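Local coordinates for CYCLIN domain-containing protein (Chaetomium thermophilum, PDB 6Z3U) that probably serves as the cyclin H subunit of the CDK-activating kinase complex, regulating a cyclin-dependent kinase that acts in the cell cycle and transcription, at residues A41-R46 with C360-R365; R222-I227 with E332-R337; L244-R249 with A324-L329. All coordinates share one frame; numbering follows the deposited sequence.

Interaction 1 (A41-R46 with C360-R365)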
loop_
_atom_site.group_PDB
_atom_site.type_symbol
_atom_site.label_atom_id
_atom_site.label_comp_id
_atom_site.label_asym_id
_atom_site.label_seq_id
_atom_site.Cartn_x
_atom_site.Cartn_y
_atom_site.Cartn_z
ATOM N N ALA A 41 -23.619 6.813 -26.375
ATOM C CA ALA A 41 -24.141 5.782 -27.265
ATOM C C ALA A 41 -24.849 4.683 -26.490
ATOM O O ALA A 41 -25.886 4.177 -26.932
ATOM C CB ALA A 41 -23.004 5.190 -28.099
ATOM N N ARG A 42 -24.306 4.300 -25.332
ATOM C CA ARG A 42 -24.892 3.210 -24.561
ATOM C C ARG A 42 -26.248 3.599 -23.986
ATOM O O ARG A 42 -27.193 2.802 -24.021
ATOM C CB ARG A 42 -23.936 2.781 -23.445
ATOM C CG ARG A 42 -22.733 1.993 -23.940
ATOM C CD ARG A 42 -21.954 1.348 -22.797
ATOM N NE ARG A 42 -21.076 2.285 -22.101
ATOM C CZ ARG A 42 -21.375 2.906 -20.962
ATOM N NH1 ARG A 42 -20.494 3.733 -20.418
ATOM N NH2 ARG A 42 -22.545 2.708 -20.367
ATOM N N ILE A 43 -26.365 4.817 -23.453
ATOM C CA ILE A 43 -27.638 5.262 -22.894
ATOM C C ILE A 43 -28.660 5.473 -24.003
ATOM O O ILE A 43 -29.853 5.194 -23.828
ATOM C CB ILE A 43 -27.439 6.537 -22.053
ATOM C CG1 ILE A 43 -26.479 6.265 -20.891
ATOM C CG2 ILE A 43 -28.780 7.037 -21.530
ATOM C CD1 ILE A 43 -26.029 7.509 -20.153
ATOM N N THR A 44 -28.214 5.970 -25.159
ATOM C CA THR A 44 -29.125 6.197 -26.275
ATOM C C THR A 44 -29.745 4.889 -26.753
ATOM O O THR A 44 -30.957 4.809 -26.979
ATOM C CB THR A 44 -28.381 6.891 -27.420
ATOM O OG1 THR A 44 -28.006 8.215 -27.020
ATOM C CG2 THR A 44 -29.250 6.969 -28.664
ATOM N N GLU A 45 -28.923 3.850 -26.915
ATOM C CA GLU A 45 -29.439 2.556 -27.348
ATOM C C GLU A 45 -30.494 2.023 -26.384
ATOM O O GLU A 45 -31.532 1.506 -26.812
ATOM C CB GLU A 45 -28.282 1.562 -27.477
ATOM C CG GLU A 45 -28.685 0.174 -27.950
ATOM C CD GLU A 45 -27.491 -0.745 -28.157
ATOM O OE1 GLU A 45 -26.356 -0.330 -27.840
ATOM O OE2 GLU A 45 -27.689 -1.882 -28.636
ATOM N N ARG A 46 -30.247 2.149 -25.078
ATOM C CA ARG A 46 -31.189 1.636 -24.087
ATOM C C ARG A 46 -32.524 2.367 -24.152
ATOM O O ARG A 46 -33.586 1.746 -24.027
ATOM C CB ARG A 46 -30.580 1.745 -22.687
ATOM C CG ARG A 46 -31.570 1.583 -21.533
ATOM C CD ARG A 46 -32.117 0.167 -21.481
ATOM N NE ARG A 46 -33.202 0.025 -20.515
ATOM C CZ ARG A 46 -33.572 -1.129 -19.960
ATOM N NH1 ARG A 46 -34.573 -1.155 -19.091
ATOM N NH2 ARG A 46 -32.943 -2.256 -20.269
ATOM N N CYS A 360 -30.879 12.657 -18.568
ATOM C CA CYS A 360 -30.165 11.821 -19.526
ATOM C C CYS A 360 -29.321 10.750 -18.848
ATOM O O CYS A 360 -28.506 10.101 -19.514
ATOM C CB CYS A 360 -29.274 12.681 -20.428
ATOM S SG CYS A 360 -27.833 13.372 -19.590
ATOM N N ARG A 361 -29.495 10.548 -17.544
ATOM C CA ARG A 361 -28.697 9.581 -16.809
ATOM C C ARG A 361 -29.117 8.151 -17.145
ATOM O O ARG A 361 -30.214 7.893 -17.650
ATOM C CB ARG A 361 -28.832 9.814 -15.305
ATOM C CG ARG A 361 -30.260 9.696 -14.790
ATOM C CD ARG A 361 -30.339 10.014 -13.310
ATOM N NE ARG A 361 -31.698 9.915 -12.784
ATOM C CZ ARG A 361 -32.313 8.769 -12.511
ATOM N NH1 ARG A 361 -31.705 7.611 -12.733
ATOM N NH2 ARG A 361 -33.546 8.779 -12.024
ATOM N N ASP A 362 -28.221 7.217 -16.858
ATOM C CA ASP A 362 -28.505 5.800 -17.060
ATOM C C ASP A 362 -29.607 5.362 -16.103
ATOM O O ASP A 362 -29.467 5.552 -14.888
ATOM C CB ASP A 362 -27.240 4.979 -16.832
ATOM C CG ASP A 362 -27.370 3.550 -17.321
ATOM O OD1 ASP A 362 -28.429 2.931 -17.089
ATOM O OD2 ASP A 362 -26.407 3.044 -17.935
ATOM N N PRO A 363 -30.709 4.782 -16.589
ATOM C CA PRO A 363 -31.809 4.442 -15.671
ATOM C C PRO A 363 -31.538 3.230 -14.796
ATOM O O PRO A 363 -32.097 3.147 -13.694
ATOM C CB PRO A 363 -32.990 4.195 -16.619
ATOM C CG PRO A 363 -32.362 3.773 -17.897
ATOM C CD PRO A 363 -31.059 4.515 -17.996
ATOM N N ASP A 364 -30.715 2.280 -15.244
ATOM C CA ASP A 364 -30.509 1.042 -14.499
ATOM C C ASP A 364 -29.358 1.132 -13.505
ATOM O O ASP A 364 -29.423 0.528 -12.428
ATOM C CB ASP A 364 -30.253 -0.112 -15.467
ATOM C CG ASP A 364 -31.286 -0.184 -16.561
ATOM O OD1 ASP A 364 -32.489 -0.262 -16.238
ATOM O OD2 ASP A 364 -30.898 -0.158 -17.746
ATOM N N ARG A 365 -28.296 1.858 -13.844
ATOM C CA ARG A 365 -27.105 1.900 -13.012
ATOM C C ARG A 365 -27.103 3.033 -11.992
ATOM O O ARG A 365 -26.270 3.014 -11.080
ATOM C CB ARG A 365 -25.844 2.028 -13.876
ATOM C CG ARG A 365 -25.517 0.824 -14.743
ATOM C CD ARG A 365 -24.220 1.079 -15.508
ATOM N NE ARG A 365 -23.448 -0.141 -15.745
ATOM C CZ ARG A 365 -23.532 -0.910 -16.825
ATOM N NH1 ARG A 365 -22.768 -1.990 -16.916
ATOM N NH2 ARG A 365 -24.370 -0.609 -17.809
#

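Interaction 2 (R222-I227 with E332-R337)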
loop_
_atom_site.group_PDB
_atom_site.type_symbol
_atom_site.label_atom_id
_atom_site.label_comp_id
_atom_site.label_asym_id
_atom_site.label_seq_id
_atom_site.Cartn_x
_atom_site.Cartn_y
_atom_site.Cartn_z
ATOM N N ARG A 222 -2.534 20.558 -0.395
ATOM C CA ARG A 222 -3.792 20.048 0.134
ATOM C C ARG A 222 -4.987 20.334 -0.765
ATOM O O ARG A 222 -6.063 19.780 -0.516
ATOM C CB ARG A 222 -4.049 20.650 1.518
ATOM C CG ARG A 222 -3.283 19.970 2.643
ATOM C CD ARG A 222 -3.037 20.918 3.808
ATOM N NE ARG A 222 -2.547 20.211 4.988
ATOM C CZ ARG A 222 -2.794 20.576 6.243
ATOM N NH1 ARG A 222 -2.305 19.859 7.245
ATOM N NH2 ARG A 222 -3.524 21.654 6.500
ATOM N N PHE A 223 -4.842 21.179 -1.787
ATOM C CA PHE A 223 -5.993 21.544 -2.604
ATOM C C PHE A 223 -5.649 21.603 -4.088
ATOM O O PHE A 223 -6.325 20.977 -4.911
ATOM C CB PHE A 223 -6.549 22.897 -2.150
ATOM C CG PHE A 223 -7.851 23.266 -2.798
ATOM C CD1 PHE A 223 -9.046 22.837 -2.244
ATOM C CD2 PHE A 223 -7.889 24.028 -3.953
ATOM C CE1 PHE A 223 -10.253 23.163 -2.825
ATOM C CE2 PHE A 223 -9.097 24.358 -4.540
ATOM C CZ PHE A 223 -10.280 23.925 -3.973
ATOM N N SER A 224 -4.607 22.357 -4.438
ATOM C CA SER A 224 -4.339 22.652 -5.845
ATOM C C SER A 224 -4.153 21.406 -6.701
ATOM O O SER A 224 -4.812 21.304 -7.752
ATOM C CB SER A 224 -3.118 23.572 -5.948
ATOM O OG SER A 224 -3.487 24.930 -5.796
ATOM N N PRO A 225 -3.302 20.440 -6.343
ATOM C CA PRO A 225 -3.083 19.294 -7.238
ATOM C C PRO A 225 -4.158 18.224 -7.146
ATOM O O PRO A 225 -4.164 17.303 -7.975
ATOM C CB PRO A 225 -1.725 18.758 -6.774
ATOM C CG PRO A 225 -1.722 19.034 -5.303
ATOM C CD PRO A 225 -2.502 20.325 -5.108
ATOM N N LEU A 226 -5.065 18.317 -6.174
ATOM C CA LEU A 226 -6.170 17.378 -6.052
ATOM C C LEU A 226 -7.376 17.799 -6.879
ATOM O O LEU A 226 -8.160 16.942 -7.304
ATOM C CB LEU A 226 -6.582 17.246 -4.585
ATOM C CG LEU A 226 -5.455 16.887 -3.615
ATOM C CD1 LEU A 226 -5.983 16.836 -2.190
ATOM C CD2 LEU A 226 -4.800 15.571 -3.994
ATOM N N ILE A 227 -7.537 19.102 -7.115
ATOM C CA ILE A 227 -8.648 19.603 -7.915
ATOM C C ILE A 227 -8.290 19.702 -9.394
ATOM O O ILE A 227 -9.195 19.754 -10.240
ATOM C CB ILE A 227 -9.105 20.975 -7.393
ATOM C CG1 ILE A 227 -9.519 20.878 -5.920
ATOM C CG2 ILE A 227 -10.264 21.510 -8.213
ATOM C CD1 ILE A 227 -10.633 19.877 -5.645
ATOM N N GLU A 332 -5.845 26.915 -9.665
ATOM C CA GLU A 332 -6.773 26.462 -8.634
ATOM C C GLU A 332 -6.066 26.479 -7.276
ATOM O O GLU A 332 -5.868 25.460 -6.620
ATOM C CB GLU A 332 -7.318 25.075 -8.970
ATOM C CG GLU A 332 -8.795 24.889 -8.651
ATOM C CD GLU A 332 -9.698 25.805 -9.464
ATOM O OE1 GLU A 332 -9.531 25.870 -10.700
ATOM O OE2 GLU A 332 -10.582 26.458 -8.866
ATOM N N LEU A 333 -5.689 27.677 -6.835
ATOM C CA LEU A 333 -4.977 27.842 -5.582
ATOM C C LEU A 333 -5.934 27.643 -4.409
ATOM O O LEU A 333 -7.153 27.611 -4.583
ATOM C CB LEU A 333 -4.320 29.220 -5.535
ATOM C CG LEU A 333 -3.184 29.436 -6.541
ATOM C CD1 LEU A 333 -2.709 30.884 -6.526
ATOM C CD2 LEU A 333 -2.026 28.491 -6.259
ATOM N N PRO A 334 -5.401 27.492 -3.194
ATOM C CA PRO A 334 -6.278 27.264 -2.032
ATOM C C PRO A 334 -7.355 28.316 -1.842
ATOM O O PRO A 334 -8.396 28.017 -1.241
ATOM C CB PRO A 334 -5.293 27.255 -0.853
ATOM C CG PRO A 334 -3.995 26.831 -1.446
ATOM C CD PRO A 334 -3.973 27.381 -2.845
ATOM N N GLU A 335 -7.141 29.544 -2.321
ATOM C CA GLU A 335 -8.162 30.574 -2.163
ATOM C C GLU A 335 -9.450 30.200 -2.883
ATOM O O GLU A 335 -10.531 30.667 -2.507
ATOM C CB GLU A 335 -7.649 31.920 -2.683
ATOM C CG GLU A 335 -6.572 32.565 -1.824
ATOM C CD GLU A 335 -5.280 31.778 -1.817
ATOM O OE1 GLU A 335 -4.854 31.327 -2.901
ATOM O OE2 GLU A 335 -4.694 31.602 -0.728
ATOM N N ARG A 336 -9.358 29.359 -3.913
ATOM C CA ARG A 336 -10.526 28.933 -4.672
ATOM C C ARG A 336 -11.439 28.001 -3.888
ATOM O O ARG A 336 -12.486 27.611 -4.417
ATOM C CB ARG A 336 -10.079 28.257 -5.969
ATOM C CG ARG A 336 -9.347 29.192 -6.925
ATOM C CD ARG A 336 -10.311 29.894 -7.873
ATOM N NE ARG A 336 -10.827 28.986 -8.892
ATOM C CZ ARG A 336 -11.687 29.330 -9.845
ATOM N NH1 ARG A 336 -12.095 28.423 -10.723
ATOM N NH2 ARG A 336 -12.145 30.575 -9.920
ATOM N N ARG A 337 -11.076 27.634 -2.655
ATOM C CA ARG A 337 -11.957 26.805 -1.838
ATOM C C ARG A 337 -13.339 27.432 -1.710
ATOM O O ARG A 337 -14.355 26.728 -1.712
ATOM C CB ARG A 337 -11.351 26.598 -0.450
ATOM C CG ARG A 337 -10.281 25.529 -0.375
ATOM C CD ARG A 337 -9.808 25.340 1.059
ATOM N NE ARG A 337 -8.375 25.064 1.143
ATOM C CZ ARG A 337 -7.833 23.849 1.200
ATOM N NH1 ARG A 337 -6.515 23.722 1.277
ATOM N NH2 ARG A 337 -8.597 22.761 1.182
#

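Interaction 3 (L244-R249 with A324-L329)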
loop_
_atom_site.group_PDB
_atom_site.type_symbol
_atom_site.label_atom_id
_atom_site.label_comp_id
_atom_site.label_asym_id
_atom_site.label_seq_id
_atom_site.Cartn_x
_atom_site.Cartn_y
_atom_site.Cartn_z
ATOM N N LEU A 244 6.088 24.220 -3.653
ATOM C CA LEU A 244 7.101 25.008 -2.958
ATOM C C LEU A 244 7.552 26.188 -3.810
ATOM O O LEU A 244 7.799 27.281 -3.287
ATOM C CB LEU A 244 8.291 24.123 -2.585
ATOM C CG LEU A 244 9.507 24.823 -1.974
ATOM C CD1 LEU A 244 9.138 25.556 -0.691
ATOM C CD2 LEU A 244 10.618 23.817 -1.709
ATOM N N SER A 245 7.665 25.986 -5.127
ATOM C CA SER A 245 8.041 27.084 -6.011
ATOM C C SER A 245 7.021 28.211 -5.959
ATOM O O SER A 245 7.386 29.386 -6.077
ATOM C CB SER A 245 8.193 26.573 -7.444
ATOM O OG SER A 245 8.757 27.570 -8.280
ATOM N N LEU A 246 5.740 27.874 -5.794
ATOM C CA LEU A 246 4.716 28.901 -5.653
ATOM C C LEU A 246 4.810 29.598 -4.303
ATOM O O LEU A 246 4.543 30.801 -4.207
ATOM C CB LEU A 246 3.332 28.279 -5.835
ATOM C CG LEU A 246 3.005 27.796 -7.249
ATOM C CD1 LEU A 246 1.901 26.754 -7.218
ATOM C CD2 LEU A 246 2.605 28.966 -8.130
ATOM N N ALA A 247 5.199 28.867 -3.256
ATOM C CA ALA A 247 5.318 29.463 -1.931
ATOM C C ALA A 247 6.583 30.304 -1.806
ATOM O O ALA A 247 6.559 31.380 -1.200
ATOM C CB ALA A 247 5.299 28.369 -0.863
ATOM N N ASP A 248 7.693 29.831 -2.378
ATOM C CA ASP A 248 8.963 30.558 -2.298
ATOM C C ASP A 248 9.832 30.061 -3.458
ATOM O O ASP A 248 10.543 29.064 -3.327
ATOM C CB ASP A 248 9.641 30.348 -0.957
ATOM C CG ASP A 248 10.805 31.296 -0.730
ATOM O OD1 ASP A 248 11.536 31.593 -1.697
ATOM O OD2 ASP A 248 10.985 31.747 0.422
ATOM N N ARG A 249 9.761 30.773 -4.587
ATOM C CA ARG A 249 10.492 30.351 -5.777
ATOM C C ARG A 249 11.990 30.257 -5.515
ATOM O O ARG A 249 12.672 29.416 -6.112
ATOM C CB ARG A 249 10.221 31.319 -6.932
ATOM C CG ARG A 249 10.740 30.833 -8.282
ATOM C CD ARG A 249 10.698 31.933 -9.334
ATOM N NE ARG A 249 9.352 32.180 -9.846
ATOM C CZ ARG A 249 8.765 31.462 -10.801
ATOM N NH1 ARG A 249 7.540 31.771 -11.202
ATOM N NH2 ARG A 249 9.398 30.437 -11.355
ATOM N N ALA A 324 5.911 24.025 -15.883
ATOM C CA ALA A 324 4.637 23.604 -16.455
ATOM C C ALA A 324 3.663 23.191 -15.359
ATOM O O ALA A 324 2.475 23.531 -15.410
ATOM C CB ALA A 324 4.858 22.458 -17.442
ATOM N N CYS A 325 4.150 22.458 -14.355
ATOM C CA CYS A 325 3.304 22.101 -13.220
ATOM C C CYS A 325 2.960 23.328 -12.385
ATOM O O CYS A 325 1.842 23.442 -11.869
ATOM C CB CYS A 325 4.005 21.051 -12.360
ATOM S SG CYS A 325 3.049 20.502 -10.930
ATOM N N ARG A 326 3.912 24.252 -12.238
ATOM C CA ARG A 326 3.655 25.466 -11.472
ATOM C C ARG A 326 2.488 26.248 -12.062
ATOM O O ARG A 326 1.681 26.826 -11.324
ATOM C CB ARG A 326 4.915 26.329 -11.434
ATOM C CG ARG A 326 4.946 27.346 -10.310
ATOM C CD ARG A 326 6.182 28.230 -10.408
ATOM N NE ARG A 326 6.306 29.156 -9.285
ATOM C CZ ARG A 326 5.749 30.365 -9.236
ATOM N NH1 ARG A 326 5.014 30.812 -10.247
ATOM N NH2 ARG A 326 5.927 31.130 -8.168
ATOM N N ASP A 327 2.382 26.274 -13.392
ATOM C CA ASP A 327 1.299 27.008 -14.038
ATOM C C ASP A 327 -0.030 26.273 -13.904
ATOM O O ASP A 327 -1.080 26.903 -13.727
ATOM C CB ASP A 327 1.639 27.245 -15.510
ATOM C CG ASP A 327 2.829 28.174 -15.692
ATOM O OD1 ASP A 327 2.987 29.111 -14.881
ATOM O OD2 ASP A 327 3.610 27.962 -16.644
ATOM N N MET A 328 -0.008 24.941 -13.989
ATOM C CA MET A 328 -1.239 24.174 -13.825
ATOM C C MET A 328 -1.822 24.359 -12.429
ATOM O O MET A 328 -3.040 24.500 -12.270
ATOM C CB MET A 328 -0.977 22.694 -14.106
ATOM C CG MET A 328 -2.217 21.821 -13.982
ATOM S SD MET A 328 -2.004 20.164 -14.668
ATOM C CE MET A 328 -3.357 20.119 -15.842
ATOM N N LEU A 329 -0.966 24.358 -11.405
ATOM C CA LEU A 329 -1.446 24.501 -10.034
ATOM C C LEU A 329 -2.000 25.896 -9.773
ATOM O O LEU A 329 -2.983 26.053 -9.039
ATOM C CB LEU A 329 -0.316 24.191 -9.051
ATOM C CG LEU A 329 -0.231 22.758 -8.528
ATOM C CD1 LEU A 329 -0.192 21.753 -9.668
ATOM C CD2 LEU A 329 0.985 22.602 -7.627
#

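Interaction 1 (A41-R46 with C360-R365)
Asp362, whose CB faces CG1 of Ile43, shows how one carboxylate oxygen can shape a loop: its OD1 accepts from the backbone N of Asp364 at 3.0 Å, and more weakly from the backbone N of Arg365. The first of these bonds makes an Asx turn and reaches OD1 on the anti side, 18° out of the carboxylate plane. The turn carries Pro363 and Asp364 round to helix 25-48. Ile43, buried, is the apolar peg on the helix side. Its CD1 reaches Cys360 O at 3.6 Å and lies 4.0 Å from the backbone N of Asp362, because CG1 stands anti to the carbonyl carbon (chi1 -61°) and the chain then runs straight on.

One turn later in the helix, Arg46 bends at chi2 and lays its CG against Pro363 CG at 4.3 Å. Asp364 OD2 lies over the centre of one guanidinium face, 3.6 Å from Arg46 NE, with the guanidinium and carboxylate planes 84° apart. This long salt bridge is purely electrostatic, since no N-H points at the oxygen. Nearby, Arg42 packs on Pro78 of the kinase chain, and Arg365 NH1 forms a salt bridge with Glu82 of that kinase chain. Such packing of a helix that precedes the two cyclin boxes on a loop between two C-terminal helices is consistent with the architecture of cyclin H.

Interaction 2 (R222-I227 with E332-R337)
Ser224 and Leu333 bring the two backbones together at a CA-CA separation of 5.2 Å, with Phe223 and Pro334 paired beside them, so that the start of the short helix 224-227 meets the bend that follows helix 313-330. Ser224 OG donates to Glu332 O at 2.6 Å from above the carbonyl plane, and Ser224 CA adds a C-H...O contact to the same oxygen.

Phe223 stands next to this polar point. With CG anti to its backbone N (chi1 -172°), the ring is delivered into the bend, where its edge meets Glu332 O in plane, 3.6 Å from Phe223 CD2. Arg337 CG lies over one ring face in a CH-pi contact, 3.8 Å from the ring centroid and 28° off its normal, while Ile227 CG1 lies over the centre of the opposite face. Beyond CG, the Arg337 chain bends at chi3 and sets a guanidinium face against Phe223 CB, its plane 55° from that of the ring; NH1 of Arg337 continues to a salt bridge with Glu219. Ile227 CG2 also touches Glu332 CG at 3.7 Å, and the carboxylate of Glu332 binds Arg336 NE and Trp340 NE1.

The chemistry is thus divided: charged groups pair with one another or with residues beyond the two segments, while a serine-carbonyl bond and a ring with aliphatic carbon over both faces join the chain just after helix 313-330 to the start of helix 224-227.

Interaction 3 (L244-R249 with A324-L329)
Arg326 reaches from helix 313-330 to the C-terminal end of helix 236-247 and grips Ser245 there, a helix-to-helix contact within the cyclin C-terminal domain of this all-helical cyclin fold. The principle is a familiar one: near a helix end the carbonyls lack their usual i+4 donors, and a side chain from a neighbouring helix can supply N-H groups instead. Arg326 NH2 donates to Ser245 O at 3.1 Å with an N-H...O angle of 158°. The oxygen lies in the guanidinium plane, although the donor stands out of the carbonyl plane. Arg326 NE adds two weak bonds, one to the same Ser245 O at 3.4 Å and one to Ser245 OG at 3.1 Å, so backbone and side chain of a single serine share the donors.

An extended chain from CG to NE, begun with CG anti to the backbone N (chi1 -160°), carries the guanidinium across. Its faces are both occupied: Leu246 CD2 lies over the centre of one, and the guanidinium of Arg249 lies over the other with the two planes 32° apart. The guanidinium nitrogens of the two arginines are all donors and make no bond to each other, and the modelled closeness of the two NH1 atoms is doubtful. Glu323 OE2 forms a salt bridge with Arg249 NH2 and probably offsets part of the paired charge, while Asp248 OD2 is held by Arg209 NE. Away from the charges the interface turns apolar, where Leu246 CD1 rests 3.9 Å from Leu329 CB.

In the fold
Along the chain the three contacts are concentric: interaction 1 joins the outermost segments, interaction 2 lies within that span, and interaction 3 within interaction 2. In space they form two groups. Interactions 2 and 3 are neighbours, their centres 12 Å apart on one side of the chain's centre, and meet where helix 313-330 gives way to the loop after it: Ser224 OG also makes a weak hydrogen bond to Leu329 O. Interaction 1 lies on the opposite side, its centre 33 Å from that of interaction 2 and 41 Å from that of interaction 3. The inner pair therefore ties helices 236-247 and 224-227 to helix 313-330 and its following loop, while the outer contact brings helix 25-48 and the C-terminal extension together beside the kinase.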